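TodX (Pseudomonas putida, PDB 3BS0) probably carries toluene and related aromatic hydrocarbons across the outer membrane, as a beta-barrel transport protein of the FadL family. Local coordinates at residues R351-A357 / K375-G381; I396-E402 / Q418-N424. All blocks are in the same frame, centred on the assembly; numbering follows the deposited sequence.

Interaction 1: residues R351-A357 / K375-G381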
ATOM      1  N   ARG A 351      18.287 -14.907   1.814  1.00 51.58           N
ATOM      2  CA  ARG A 351      18.135 -13.504   2.166  1.00 50.55           C
ATOM      3  C   ARG A 351      17.339 -13.332   3.450  1.00 49.39           C
ATOM      4  O   ARG A 351      16.540 -14.192   3.816  1.00 47.54           O
ATOM      5  CB  ARG A 351      17.426 -12.759   1.035  1.00 51.04           C
ATOM      6  CG  ARG A 351      18.171 -12.785  -0.268  1.00 51.75           C
ATOM      7  CD  ARG A 351      17.326 -12.273  -1.428  1.00 52.56           C
ATOM      8  NE  ARG A 351      18.134 -12.198  -2.642  1.00 53.36           N
ATOM      9  CZ  ARG A 351      17.875 -12.861  -3.761  1.00 54.79           C
ATOM     10  NH1 ARG A 351      16.816 -13.653  -3.837  1.00 54.16           N
ATOM     11  NH2 ARG A 351      18.691 -12.748  -4.798  1.00 56.15           N
ATOM     12  N   ALA A 352      17.570 -12.210   4.124  1.00 47.29           N
ATOM     13  CA  ALA A 352      16.867 -11.890   5.361  1.00 47.90           C
ATOM     14  C   ALA A 352      17.112 -10.419   5.701  1.00 47.00           C
ATOM     15  O   ALA A 352      18.124  -9.850   5.304  1.00 44.64           O
ATOM     16  CB  ALA A 352      17.353 -12.800   6.507  1.00 45.98           C
ATOM     17  N   GLY A 353      16.184  -9.801   6.421  1.00 47.78           N
ATOM     18  CA  GLY A 353      16.366  -8.403   6.758  1.00 51.73           C
ATOM     19  C   GLY A 353      15.443  -7.853   7.828  1.00 53.93           C
ATOM     20  O   GLY A 353      14.656  -8.580   8.441  1.00 50.73           O
ATOM     21  N   TYR A 354      15.536  -6.541   8.032  1.00 56.91           N
ATOM     22  CA  TYR A 354      14.738  -5.849   9.030  1.00 60.43           C
ATOM     23  C   TYR A 354      14.495  -4.393   8.640  1.00 62.48           C
ATOM     24  O   TYR A 354      15.368  -3.743   8.064  1.00 61.74           O
ATOM     25  CB  TYR A 354      15.460  -5.891  10.376  1.00 63.23           C
ATOM     26  CG  TYR A 354      14.796  -5.071  11.461  1.00 66.79           C
ATOM     27  CD1 TYR A 354      13.562  -5.453  11.991  1.00 68.87           C
ATOM     28  CD2 TYR A 354      15.408  -3.921  11.970  1.00 66.01           C
ATOM     29  CE1 TYR A 354      12.950  -4.713  13.012  1.00 70.09           C
ATOM     30  CE2 TYR A 354      14.810  -3.173  12.984  1.00 68.04           C
ATOM     31  CZ  TYR A 354      13.580  -3.576  13.504  1.00 69.26           C
ATOM     32  OH  TYR A 354      12.985  -2.862  14.520  1.00 68.23           O
ATOM     33  N   SER A 355      13.306  -3.885   8.957  1.00 64.70           N
ATOM     34  CA  SER A 355      12.966  -2.493   8.665  1.00 66.82           C
ATOM     35  C   SER A 355      12.419  -1.808   9.922  1.00 68.44           C
ATOM     36  O   SER A 355      11.841  -2.459  10.797  1.00 66.67           O
ATOM     37  CB  SER A 355      11.935  -2.407   7.542  1.00 66.13           C
ATOM     38  OG  SER A 355      11.743  -1.056   7.164  1.00 67.80           O
ATOM     39  N   TYR A 356      12.597  -0.493  10.002  1.00 70.68           N
ATOM     40  CA  TYR A 356      12.150   0.269  11.161  1.00 73.44           C
ATOM     41  C   TYR A 356      11.525   1.589  10.743  1.00 73.51           C
ATOM     42  O   TYR A 356      12.183   2.434  10.140  1.00 74.15           O
ATOM     43  CB  TYR A 356      13.346   0.530  12.078  1.00 77.53           C
ATOM     44  CG  TYR A 356      13.007   0.909  13.501  1.00 81.77           C
ATOM     45  CD1 TYR A 356      13.993   0.881  14.488  1.00 84.50           C
ATOM     46  CD2 TYR A 356      11.713   1.285  13.872  1.00 82.87           C
ATOM     47  CE1 TYR A 356      13.704   1.213  15.810  1.00 85.36           C
ATOM     48  CE2 TYR A 356      11.413   1.621  15.193  1.00 84.53           C
ATOM     49  CZ  TYR A 356      12.416   1.580  16.156  1.00 85.49           C
ATOM     50  OH  TYR A 356      12.140   1.893  17.470  1.00 86.80           O
ATOM     51  N   ALA A 357      10.250   1.758  11.072  1.00 73.97           N
ATOM     52  CA  ALA A 357       9.516   2.973  10.739  1.00 75.37           C
ATOM     53  C   ALA A 357       9.329   3.844  11.977  1.00 76.11           C
ATOM     54  O   ALA A 357       9.733   3.465  13.079  1.00 75.85           O
ATOM     55  CB  ALA A 357       8.159   2.613  10.148  1.00 76.01           C
ATOM     56  N   LYS A 375       4.820  -0.452  12.288  1.00 53.56           N
ATOM     57  CA  LYS A 375       6.115   0.130  12.640  1.00 56.99           C
ATOM     58  C   LYS A 375       7.338  -0.672  12.209  1.00 56.52           C
ATOM     59  O   LYS A 375       8.264  -0.127  11.614  1.00 55.72           O
ATOM     60  CB  LYS A 375       6.167   0.351  14.155  1.00 58.49           C
ATOM     61  CG  LYS A 375       6.811   1.649  14.598  1.00 59.83           C
ATOM     62  CD  LYS A 375       6.456   1.936  16.052  1.00 61.31           C
ATOM     63  CE  LYS A 375       4.940   2.080  16.221  1.00 63.24           C
ATOM     64  NZ  LYS A 375       4.511   2.098  17.647  1.00 62.95           N
ATOM     65  N   ARG A 376       7.337  -1.965  12.513  1.00 56.62           N
ATOM     66  CA  ARG A 376       8.460  -2.826  12.174  1.00 56.88           C
ATOM     67  C   ARG A 376       8.077  -4.001  11.264  1.00 54.51           C
ATOM     68  O   ARG A 376       6.913  -4.389  11.195  1.00 53.22           O
ATOM     69  CB  ARG A 376       9.087  -3.356  13.464  1.00 60.43           C
ATOM     70  CG  ARG A 376       9.685  -2.282  14.372  1.00 64.44           C
ATOM     71  CD  ARG A 376      10.128  -2.885  15.703  1.00 68.05           C
ATOM     72  NE  ARG A 376      11.103  -2.056  16.406  1.00 70.59           N
ATOM     73  CZ  ARG A 376      11.679  -2.398  17.552  1.00 71.94           C
ATOM     74  NH1 ARG A 376      11.378  -3.554  18.133  1.00 72.42           N
ATOM     75  NH2 ARG A 376      12.571  -1.589  18.107  1.00 73.16           N
ATOM     76  N   HIS A 377       9.078  -4.561  10.584  1.00 50.81           N
ATOM     77  CA  HIS A 377       8.894  -5.690   9.681  1.00 47.11           C
ATOM     78  C   HIS A 377      10.132  -6.578   9.716  1.00 46.61           C
ATOM     79  O   HIS A 377      11.244  -6.073   9.713  1.00 46.12           O
ATOM     80  CB  HIS A 377       8.728  -5.198   8.245  1.00 46.34           C
ATOM     81  CG  HIS A 377       7.573  -4.279   8.044  1.00 45.17           C
ATOM     82  ND1 HIS A 377       6.303  -4.734   7.771  1.00 43.73           N
ATOM     83  CD2 HIS A 377       7.484  -2.928   8.109  1.00 46.07           C
ATOM     84  CE1 HIS A 377       5.479  -3.704   7.679  1.00 45.04           C
ATOM     85  NE2 HIS A 377       6.170  -2.596   7.882  1.00 43.32           N
ATOM     86  N   VAL A 378       9.942  -7.893   9.739  1.00 47.16           N
ATOM     87  CA  VAL A 378      11.067  -8.832   9.714  1.00 47.93           C
ATOM     88  C   VAL A 378      10.853  -9.727   8.495  1.00 47.14           C
ATOM     89  O   VAL A 378       9.857 -10.439   8.395  1.00 43.13           O
ATOM     90  CB  VAL A 378      11.126  -9.720  10.960  1.00 49.88           C
ATOM     91  CG1 VAL A 378      12.384 -10.577  10.909  1.00 51.34           C
ATOM     92  CG2 VAL A 378      11.110  -8.872  12.208  1.00 50.20           C
ATOM     93  N   THR A 379      11.809  -9.697   7.579  1.00 49.00           N
ATOM     94  CA  THR A 379      11.703 -10.445   6.337  1.00 50.20           C
ATOM     95  C   THR A 379      12.715 -11.562   6.111  1.00 51.30           C
ATOM     96  O   THR A 379      13.786 -11.585   6.715  1.00 52.87           O
ATOM     97  CB  THR A 379      11.804  -9.475   5.165  1.00 50.33           C
ATOM     98  OG1 THR A 379      13.116  -8.906   5.132  1.00 49.76           O
ATOM     99  CG2 THR A 379      10.831  -8.348   5.345  1.00 51.07           C
ATOM    100  N   PHE A 380      12.352 -12.480   5.219  1.00 52.22           N
ATOM    101  CA  PHE A 380      13.190 -13.614   4.844  1.00 54.23           C
ATOM    102  C   PHE A 380      13.044 -13.812   3.345  1.00 54.20           C
ATOM    103  O   PHE A 380      11.952 -13.701   2.807  1.00 54.36           O
ATOM    104  CB  PHE A 380      12.733 -14.910   5.516  1.00 54.86           C
ATOM    105  CG  PHE A 380      13.164 -15.061   6.939  1.00 58.12           C
ATOM    106  CD1 PHE A 380      12.859 -14.087   7.888  1.00 60.51           C
ATOM    107  CD2 PHE A 380      13.800 -16.232   7.355  1.00 60.13           C
ATOM    108  CE1 PHE A 380      13.176 -14.277   9.240  1.00 62.32           C
ATOM    109  CE2 PHE A 380      14.122 -16.440   8.697  1.00 60.60           C
ATOM    110  CZ  PHE A 380      13.808 -15.457   9.646  1.00 61.98           C
ATOM    111  N   GLY A 381      14.141 -14.134   2.678  1.00 55.26           N
ATOM    112  CA  GLY A 381      14.080 -14.350   1.251  1.00 55.55           C
ATOM    113  C   GLY A 381      15.023 -15.425   0.755  1.00 55.02           C
ATOM    114  O   GLY A 381      16.038 -15.723   1.378  1.00 54.25           O
TER
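Gly353 and Thr379 face each other as a hydrogen-bonded pair midway along two antiparallel neighbours in the wall of an outer-membrane beta-barrel. The backbone does most of the joining. Gly353 N reaches Thr379 O at 3.0 Å and Thr379 N returns to Gly353 O. Ser355 N binds His377 O at 3.1 Å, while the reverse bond from His377 N is weak. Arg351 pairs with Gly381 at one end, and at the other Ala357 N bonds Lys375 O just past the strand. Between these pairs the CA of Ala352 gives a C-H...O contact to Thr379 O (3.4 Å).

Ser355, His377 and Thr379 point to the barrel interior. There Thr379 OG1 takes its hydrogen bond from Gly17 N, and His377 lies on Leu6 and Glu7, so the N-terminal segment packs on this face, as the plug does in FadL.

Apolar contact across the pair is slight: Val378 CG2 meets the edge of the Tyr354 ring at CD1, 4.2 Å away. The aromatic and charged chemistry gathers round Arg376, extended from CG to NE. Arg376 CZ stands 4.7 Å from the Tyr356 ring centroid, a cation-pi contact over the face with the two planes 80° apart. Over a face of the same guanidinium sits the Tyr354 hydroxyl, close to NE but at too poor an angle for a hydrogen bond, with Tyr354 OH 3.3 Å from Arg376 CZ.

Interaction 2: residues I396-E402 / Q418-N424; sequences ISFGLRE and QSHSQIN
Arg401 lies across Ser421 at a beta bulge between antiparallel strands of the barrel wall: Leu400 and Arg401 together stand against the single residue Ser421, and the register slips by one between Gly399 and Glu402. Arg401 CB starts against Ser421 CB. With CG anti to the backbone N (chi1 164°), the chain runs on along the serine, and Arg401 CG stays 4.0 Å from Ser421 CB. A bend at chi3 (-73°) then turns the head over the 418-424 strand. Arg401 NE comes within 3.5 Å of Ser421 OG, and Arg401 CZ rides 3.9 Å from Ser421 N, which lies beneath one face of the guanidinium. The Ser419 hydroxyl lies at the guanidinium edge near NH1 without bonding it; crowding there makes the exact position doubtful, and the hydroxyl bonds Lys58 O instead. NH2 goes past the pair to a salt bridge with Asp56 on strand 44-60. Cutting this side chain back to an alanine would probably leave Asp56 without its charged mate and uncover the backbone at Ser421.

The pairs flanking the bulge are Gly399 with Gln422 and Glu402 with His420. Gln422 N meets Gly399 O at 3.1 Å; Glu402 N to His420 O and His420 N to Glu402 O are both 3.2 Å. Farther along, Ile423 lies alongside both Phe398 and Ile396, its CG1 4.2 Å from Phe398 CD2, a small apolar patch on the surface. Glu402 turns to the opposite face, where OE1 accepts a bond from Lys375 N.

The serines thus offer Arg401 a path rather than a firm bond: its charge is matched on the next strand, so the arginine spans three strands of the wall.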
ATOM      1  N   ILE A 396       9.255 -13.216   2.418  1.00 39.05           N
ATOM      2  CA  ILE A 396       8.188 -13.289   3.421  1.00 39.13           C
ATOM      3  C   ILE A 396       8.481 -12.204   4.435  1.00 41.14           C
ATOM      4  O   ILE A 396       9.461 -12.294   5.176  1.00 43.93           O
ATOM      5  CB  ILE A 396       8.140 -14.658   4.152  1.00 35.79           C
ATOM      6  CG1 ILE A 396       8.040 -15.817   3.151  1.00 41.12           C
ATOM      7  CG2 ILE A 396       6.914 -14.724   5.021  1.00 34.14           C
ATOM      8  CD1 ILE A 396       9.354 -16.172   2.408  1.00 39.45           C
ATOM      9  N   SER A 397       7.639 -11.172   4.455  1.00 42.73           N
ATOM     10  CA  SER A 397       7.817 -10.043   5.364  1.00 42.57           C
ATOM     11  C   SER A 397       6.744  -9.985   6.440  1.00 43.87           C
ATOM     12  O   SER A 397       5.560  -9.976   6.146  1.00 42.58           O
ATOM     13  CB  SER A 397       7.809  -8.750   4.573  1.00 42.44           C
ATOM     14  OG  SER A 397       7.892  -7.638   5.439  1.00 47.33           O
ATOM     15  N   PHE A 398       7.165  -9.942   7.698  1.00 46.85           N
ATOM     16  CA  PHE A 398       6.216  -9.906   8.806  1.00 45.26           C
ATOM     17  C   PHE A 398       6.151  -8.520   9.413  1.00 46.78           C
ATOM     18  O   PHE A 398       7.140  -8.029   9.961  1.00 46.42           O
ATOM     19  CB  PHE A 398       6.613 -10.881   9.914  1.00 43.21           C
ATOM     20  CG  PHE A 398       6.963 -12.260   9.438  1.00 42.46           C
ATOM     21  CD1 PHE A 398       8.040 -12.471   8.587  1.00 43.89           C
ATOM     22  CD2 PHE A 398       6.262 -13.359   9.898  1.00 43.37           C
ATOM     23  CE1 PHE A 398       8.416 -13.753   8.208  1.00 43.75           C
ATOM     24  CE2 PHE A 398       6.632 -14.653   9.521  1.00 44.16           C
ATOM     25  CZ  PHE A 398       7.709 -14.844   8.678  1.00 41.99           C
ATOM     26  N   GLY A 399       4.986  -7.892   9.295  1.00 47.74           N
ATOM     27  CA  GLY A 399       4.788  -6.582   9.874  1.00 49.00           C
ATOM     28  C   GLY A 399       4.515  -6.837  11.339  1.00 50.47           C
ATOM     29  O   GLY A 399       3.452  -7.336  11.693  1.00 50.76           O
ATOM     30  N   LEU A 400       5.486  -6.525  12.189  1.00 52.44           N
ATOM     31  CA  LEU A 400       5.340  -6.744  13.626  1.00 53.26           C
ATOM     32  C   LEU A 400       4.021  -6.218  14.178  1.00 52.54           C
ATOM     33  O   LEU A 400       3.569  -5.114  13.843  1.00 51.04           O
ATOM     34  CB  LEU A 400       6.526  -6.128  14.372  1.00 54.90           C
ATOM     35  CG  LEU A 400       7.836  -6.826  14.000  1.00 56.89           C
ATOM     36  CD1 LEU A 400       8.979  -6.195  14.757  1.00 57.42           C
ATOM     37  CD2 LEU A 400       7.745  -8.319  14.325  1.00 56.59           C
ATOM     38  N   ARG A 401       3.415  -7.037  15.027  1.00 51.80           N
ATOM     39  CA  ARG A 401       2.132  -6.738  15.639  1.00 52.81           C
ATOM     40  C   ARG A 401       2.182  -5.713  16.760  1.00 52.27           C
ATOM     41  O   ARG A 401       2.912  -5.882  17.729  1.00 53.02           O
ATOM     42  CB  ARG A 401       1.514  -8.037  16.161  1.00 54.23           C
ATOM     43  CG  ARG A 401       0.372  -7.860  17.151  1.00 56.22           C
ATOM     44  CD  ARG A 401      -0.314  -9.189  17.395  1.00 59.89           C
ATOM     45  NE  ARG A 401      -1.135  -9.612  16.256  1.00 62.37           N
ATOM     46  CZ  ARG A 401      -2.441  -9.373  16.143  1.00 63.83           C
ATOM     47  NH1 ARG A 401      -3.086  -8.712  17.098  1.00 64.12           N
ATOM     48  NH2 ARG A 401      -3.106  -9.793  15.076  1.00 64.64           N
ATOM     49  N   GLU A 402       1.400  -4.652  16.635  1.00 50.32           N
ATOM     50  CA  GLU A 402       1.375  -3.651  17.683  1.00 50.28           C
ATOM     51  C   GLU A 402      -0.048  -3.437  18.195  1.00 49.93           C
ATOM     52  O   GLU A 402      -1.004  -3.471  17.422  1.00 48.31           O
ATOM     53  CB  GLU A 402       1.980  -2.342  17.178  1.00 49.55           C
ATOM     54  CG  GLU A 402       1.356  -1.793  15.919  1.00 49.33           C
ATOM     55  CD  GLU A 402       2.174  -0.663  15.319  1.00 50.78           C
ATOM     56  OE1 GLU A 402       3.286  -0.922  14.778  1.00 45.92           O
ATOM     57  OE2 GLU A 402       1.694   0.489  15.401  1.00 53.14           O
ATOM     58  N   GLN A 418      -7.285  -2.097  19.588  1.00 35.12           N
ATOM     59  CA  GLN A 418      -6.973  -2.856  18.396  1.00 36.03           C
ATOM     60  C   GLN A 418      -5.600  -3.491  18.455  1.00 37.16           C
ATOM     61  O   GLN A 418      -4.674  -2.951  19.066  1.00 34.28           O
ATOM     62  CB  GLN A 418      -7.049  -1.937  17.181  1.00 37.18           C
ATOM     63  CG  GLN A 418      -7.278  -2.629  15.841  1.00 40.95           C
ATOM     64  CD  GLN A 418      -7.464  -1.626  14.700  1.00 43.36           C
ATOM     65  OE1 GLN A 418      -6.499  -1.033  14.205  1.00 45.21           O
ATOM     66  NE2 GLN A 418      -8.711  -1.418  14.299  1.00 42.47           N
ATOM     67  N   SER A 419      -5.486  -4.654  17.818  1.00 38.92           N
ATOM     68  CA  SER A 419      -4.229  -5.395  17.744  1.00 41.02           C
ATOM     69  C   SER A 419      -4.082  -5.739  16.270  1.00 40.54           C
ATOM     70  O   SER A 419      -4.984  -6.322  15.665  1.00 42.12           O
ATOM     71  CB  SER A 419      -4.298  -6.653  18.615  1.00 42.28           C
ATOM     72  OG  SER A 419      -5.517  -7.350  18.422  1.00 46.42           O
ATOM     73  N   HIS A 420      -2.940  -5.394  15.695  1.00 40.56           N
ATOM     74  CA  HIS A 420      -2.756  -5.598  14.263  1.00 39.81           C
ATOM     75  C   HIS A 420      -1.363  -6.026  13.791  1.00 38.30           C
ATOM     76  O   HIS A 420      -0.365  -5.348  14.054  1.00 39.19           O
ATOM     77  CB  HIS A 420      -3.215  -4.289  13.582  1.00 38.66           C
ATOM     78  CG  HIS A 420      -2.771  -4.130  12.172  1.00 36.11           C
ATOM     79  ND1 HIS A 420      -2.792  -5.162  11.261  1.00 37.50           N
ATOM     80  CD2 HIS A 420      -2.320  -3.045  11.503  1.00 37.41           C
ATOM     81  CE1 HIS A 420      -2.370  -4.721  10.090  1.00 37.76           C
ATOM     82  NE2 HIS A 420      -2.079  -3.438  10.210  1.00 37.71           N
ATOM     83  N   SER A 421      -1.311  -7.157  13.090  1.00 36.96           N
ATOM     84  CA  SER A 421      -0.053  -7.680  12.548  1.00 37.88           C
ATOM     85  C   SER A 421      -0.270  -8.003  11.074  1.00 38.12           C
ATOM     86  O   SER A 421      -1.409  -8.023  10.603  1.00 38.61           O
ATOM     87  CB  SER A 421       0.394  -8.945  13.303  1.00 38.70           C
ATOM     88  OG  SER A 421      -0.314 -10.100  12.889  1.00 38.23           O
ATOM     89  N   GLN A 422       0.807  -8.271  10.346  1.00 38.75           N
ATOM     90  CA  GLN A 422       0.667  -8.555   8.924  1.00 41.50           C
ATOM     91  C   GLN A 422       1.831  -9.303   8.291  1.00 41.96           C
ATOM     92  O   GLN A 422       2.973  -8.921   8.478  1.00 43.91           O
ATOM     93  CB  GLN A 422       0.471  -7.242   8.184  1.00 42.04           C
ATOM     94  CG  GLN A 422       0.078  -7.391   6.751  1.00 47.05           C
ATOM     95  CD  GLN A 422       0.427  -6.163   5.933  1.00 51.03           C
ATOM     96  OE1 GLN A 422       1.596  -5.944   5.573  1.00 51.91           O
ATOM     97  NE2 GLN A 422      -0.581  -5.342   5.644  1.00 49.91           N
ATOM     98  N   ILE A 423       1.524 -10.357   7.533  1.00 43.15           N
ATOM     99  CA  ILE A 423       2.517 -11.179   6.817  1.00 42.64           C
ATOM    100  C   ILE A 423       2.545 -10.808   5.325  1.00 42.33           C
ATOM    101  O   ILE A 423       1.571 -10.287   4.787  1.00 42.55           O
ATOM    102  CB  ILE A 423       2.176 -12.691   6.922  1.00 42.29           C
ATOM    103  CG1 ILE A 423       2.360 -13.184   8.365  1.00 42.56           C
ATOM    104  CG2 ILE A 423       3.050 -13.491   5.991  1.00 39.86           C
ATOM    105  CD1 ILE A 423       1.815 -14.589   8.611  1.00 33.26           C
ATOM    106  N   ASN A 424       3.657 -11.092   4.651  1.00 44.44           N
ATOM    107  CA  ASN A 424       3.786 -10.772   3.234  1.00 42.57           C
ATOM    108  C   ASN A 424       4.582 -11.754   2.384  1.00 43.19           C
ATOM    109  O   ASN A 424       5.769 -11.958   2.605  1.00 44.46           O
ATOM    110  CB  ASN A 424       4.389  -9.387   3.074  1.00 41.98           C
ATOM    111  CG  ASN A 424       3.351  -8.358   2.738  1.00 45.27           C
ATOM    112  OD1 ASN A 424       2.362  -8.194   3.464  1.00 44.52           O
ATOM    113  ND2 ASN A 424       3.558  -7.652   1.622  1.00 45.83           N
TER

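How the interactions relate
Strands 376-385 and 390-405 are neighbours, so the two interactions are adjoining seams of one barrel wall, their centres about 11 Å apart. The join between them is again backbone pairing: Arg376 O probably accepts a hydrogen bond from Leu400 N at 2.8 Å. Both are partly buried, with an inner polar face and outer faces that mix aromatic, aliphatic and charged groups, with serines beside the arginine in interaction 2. Interaction 1 keeps regular register and sets Arg376 between two tyrosines; interaction 2 is bulged and sends Arg401 to a carboxylate. Inside, Ser397 packs on His377 and Thr379, tying the inner faces of both seams together.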